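Local coordinates for protein 6-phospho-beta-glucosidase BglT (Thermotoga maritima, PDB 1UP7) that hydrolyses cellobiose 6'-phosphate to glucose 6-phosphate and glucose, using NAD+ and a manganese ion as cofactors, at residues A[112-121]-A[406-416]. Numbering follows the deposited sequence.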
# COMPACT_ATOMS: atom_id res chain seq x y z
N PHE A 112 2.66 4.98 -29.56
CA PHE A 112 3.73 4.02 -29.30
C PHE A 112 4.96 4.34 -30.16
O PHE A 112 6.10 4.38 -29.65
CB PHE A 112 3.21 2.62 -29.60
CG PHE A 112 4.27 1.53 -29.61
CD1 PHE A 112 4.70 0.93 -28.42
CD2 PHE A 112 4.78 1.06 -30.83
CE1 PHE A 112 5.62 -0.09 -28.45
CE2 PHE A 112 5.71 0.04 -30.87
CZ PHE A 112 6.14 -0.55 -29.68
N SER A 113 4.76 4.62 -31.45
CA SER A 113 5.90 4.90 -32.30
C SER A 113 6.43 6.30 -32.02
O SER A 113 7.63 6.51 -32.01
CB SER A 113 5.57 4.73 -33.80
OG SER A 113 4.30 5.29 -34.10
N ALA A 114 5.54 7.24 -31.74
CA ALA A 114 5.95 8.56 -31.27
C ALA A 114 6.80 8.48 -29.98
O ALA A 114 7.81 9.19 -29.86
CB ALA A 114 4.73 9.49 -31.11
N ALA A 115 6.44 7.61 -29.04
CA ALA A 115 7.20 7.52 -27.79
C ALA A 115 8.60 6.98 -28.08
O ALA A 115 9.62 7.46 -27.52
CB ALA A 115 6.48 6.62 -26.74
N LEU A 116 8.67 5.95 -28.92
CA LEU A 116 9.97 5.35 -29.25
C LEU A 116 10.90 6.35 -29.91
O LEU A 116 12.11 6.26 -29.71
CB LEU A 116 9.83 4.14 -30.19
CG LEU A 116 9.22 2.86 -29.61
CD1 LEU A 116 9.13 1.81 -30.71
CD2 LEU A 116 9.99 2.35 -28.36
N ARG A 117 10.37 7.26 -30.73
CA ARG A 117 11.19 8.32 -31.32
C ARG A 117 11.60 9.33 -30.26
O ARG A 117 12.70 9.88 -30.34
CB ARG A 117 10.44 9.05 -32.43
CG ARG A 117 10.56 8.46 -33.83
CD ARG A 117 10.25 9.42 -35.01
NE ARG A 117 9.07 10.22 -34.73
CZ ARG A 117 7.83 9.75 -34.81
NH1 ARG A 117 7.64 8.49 -35.22
NH2 ARG A 117 6.80 10.54 -34.50
N ALA A 118 10.73 9.59 -29.28
CA ALA A 118 11.00 10.61 -28.29
C ALA A 118 12.06 10.18 -27.28
O ALA A 118 12.92 10.96 -26.95
CB ALA A 118 9.71 11.02 -27.57
N PHE A 119 11.99 8.94 -26.79
CA PHE A 119 12.80 8.49 -25.66
C PHE A 119 14.32 8.78 -25.79
O PHE A 119 14.91 9.32 -24.85
CB PHE A 119 12.53 6.98 -25.31
CG PHE A 119 11.13 6.69 -24.77
CD1 PHE A 119 10.34 7.71 -24.21
CD2 PHE A 119 10.62 5.39 -24.81
CE1 PHE A 119 9.05 7.44 -23.70
CE2 PHE A 119 9.34 5.10 -24.30
CZ PHE A 119 8.55 6.13 -23.76
N PRO A 120 14.96 8.42 -26.91
CA PRO A 120 16.41 8.69 -27.06
C PRO A 120 16.76 10.19 -27.01
O PRO A 120 17.77 10.57 -26.42
CB PRO A 120 16.76 8.11 -28.44
CG PRO A 120 15.61 7.19 -28.79
CD PRO A 120 14.40 7.73 -28.10
N ILE A 121 15.92 11.02 -27.61
CA ILE A 121 16.14 12.45 -27.60
C ILE A 121 15.93 13.02 -26.20
O ILE A 121 16.79 13.79 -25.74
CB ILE A 121 15.28 13.15 -28.68
CG1 ILE A 121 15.74 12.74 -30.09
CG2 ILE A 121 15.38 14.66 -28.59
CD1 ILE A 121 14.62 12.89 -31.21
N ILE A 406 6.59 -0.21 -38.38
CA ILE A 406 6.91 0.90 -37.51
C ILE A 406 8.44 1.06 -37.37
O ILE A 406 8.97 2.18 -37.45
CB ILE A 406 6.30 0.70 -36.11
CG1 ILE A 406 4.77 0.89 -36.12
CG2 ILE A 406 7.00 1.62 -35.07
CD1 ILE A 406 4.11 0.31 -34.83
N LEU A 407 9.16 -0.05 -37.13
CA LEU A 407 10.63 0.02 -36.98
C LEU A 407 11.32 0.43 -38.27
O LEU A 407 12.32 1.18 -38.24
CB LEU A 407 11.25 -1.29 -36.46
CG LEU A 407 10.75 -1.71 -35.08
CD1 LEU A 407 11.30 -3.09 -34.73
CD2 LEU A 407 11.08 -0.65 -34.01
N GLU A 408 10.80 -0.04 -39.41
CA GLU A 408 11.41 0.42 -40.66
C GLU A 408 11.16 1.93 -40.88
O GLU A 408 12.08 2.65 -41.27
CB GLU A 408 11.00 -0.45 -41.84
CG GLU A 408 11.67 -0.08 -43.16
CD GLU A 408 13.19 -0.24 -43.12
OE1 GLU A 408 13.73 -0.91 -42.20
OE2 GLU A 408 13.88 0.30 -44.04
N ALA A 409 9.94 2.42 -40.59
CA ALA A 409 9.66 3.85 -40.79
C ALA A 409 10.49 4.70 -39.83
O ALA A 409 10.83 5.82 -40.13
CB ALA A 409 8.19 4.18 -40.59
N ASN A 410 10.84 4.15 -38.68
CA ASN A 410 11.55 4.94 -37.67
C ASN A 410 13.01 4.59 -37.50
O ASN A 410 13.62 4.87 -36.43
CB ASN A 410 10.85 4.81 -36.33
CG ASN A 410 9.51 5.44 -36.36
OD1 ASN A 410 9.40 6.63 -36.26
ND2 ASN A 410 8.48 4.65 -36.60
N ARG A 411 13.59 3.98 -38.52
CA ARG A 411 14.96 3.46 -38.40
C ARG A 411 16.00 4.55 -38.16
O ARG A 411 17.09 4.26 -37.69
CB ARG A 411 15.38 2.60 -39.60
CG ARG A 411 15.66 3.39 -40.84
CD ARG A 411 15.47 2.66 -42.14
NE ARG A 411 15.44 3.62 -43.25
CZ ARG A 411 14.36 4.30 -43.68
NH1 ARG A 411 13.15 4.13 -43.11
NH2 ARG A 411 14.49 5.16 -44.68
N GLU A 412 15.69 5.81 -38.49
CA GLU A 412 16.62 6.89 -38.22
C GLU A 412 16.63 7.27 -36.74
O GLU A 412 17.55 7.95 -36.32
CB GLU A 412 16.34 8.15 -39.05
CG GLU A 412 16.46 8.00 -40.55
CD GLU A 412 15.65 9.07 -41.26
OE1 GLU A 412 14.38 9.17 -41.03
OE2 GLU A 412 16.27 9.83 -42.04
N TYR A 413 15.61 6.86 -35.97
CA TYR A 413 15.41 7.40 -34.63
C TYR A 413 15.51 6.34 -33.56
O TYR A 413 15.79 6.63 -32.40
CB TYR A 413 14.04 8.03 -34.53
CG TYR A 413 13.96 9.23 -35.40
CD1 TYR A 413 13.56 9.11 -36.71
CD2 TYR A 413 14.37 10.48 -34.92
CE1 TYR A 413 13.52 10.20 -37.50
CE2 TYR A 413 14.32 11.58 -35.72
CZ TYR A 413 13.90 11.43 -37.00
OH TYR A 413 13.85 12.51 -37.81
N VAL A 414 15.23 5.11 -33.92
CA VAL A 414 15.27 4.06 -32.93
C VAL A 414 15.72 2.77 -33.58
O VAL A 414 15.45 2.50 -34.76
CB VAL A 414 13.92 3.88 -32.17
CG1 VAL A 414 12.91 3.17 -33.00
CG2 VAL A 414 14.18 3.12 -30.85
N LYS A 415 16.44 1.99 -32.79
CA LYS A 415 16.86 0.69 -33.24
C LYS A 415 16.64 -0.35 -32.16
O LYS A 415 17.19 -0.30 -31.06
CB LYS A 415 18.32 0.64 -33.67
CG LYS A 415 18.68 -0.76 -34.12
CD LYS A 415 19.70 -0.78 -35.25
CE LYS A 415 20.02 -2.24 -35.68
NZ LYS A 415 21.37 -2.34 -36.31
N LEU A 416 15.81 -1.33 -32.50
CA LEU A 416 15.51 -2.42 -31.60
C LEU A 416 16.05 -3.71 -32.16
O LEU A 416 16.00 -3.92 -33.37
CB LEU A 416 14.01 -2.57 -31.42
CG LEU A 416 13.36 -1.90 -30.23
CD1 LEU A 416 14.05 -0.64 -29.79
CD2 LEU A 416 11.87 -1.68 -30.48
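R117 and N410 meet through one hydrogen bond, from R117 NH1 to N410 OD1 (2.8 Å, 160° at the hydrogen). Guanidinium and amide lie nearly coplanar, 14° apart, and the acceptor sits at the guanidinium edge. The long arginine chain suits this place because its methylenes also work: R117 CD rests over one face of the Y413 ring, 4.0 Å from its centroid, a CH-pi contact, while the charged end stands steeply to that ring. To one side, I406 CG2 packs on S113 CB (3.7 Å), and I406 CD1 reaches the edge of the F112 ring. One turn along, P120 CG touches Y413 O; on another flank L116 CB meets V414 CG1 and L116 CD1 meets L416 CD2.

N410, the first residue past helix 396-409, suits its post because an amide can accept and donate at once. With CG anti to its own carbonyl carbon (chi1 -66°), ND2 turns back to I406 O at 2.7 Å, where N410 N also binds from the opposite face. A leucine in its place would probably cost R117 NH1 this acceptor and leave I406 O only the backbone N-H of this residue.

Farther out, D92 forms a salt bridge with R117 NH2 and is hydrogen-bonded to S113 OG, while P83 O takes R117 NE. The contact lays the C-terminal tail against helix 109-131 of the NAD-binding Rossmann domain, whose I121 touches the dinucleotide.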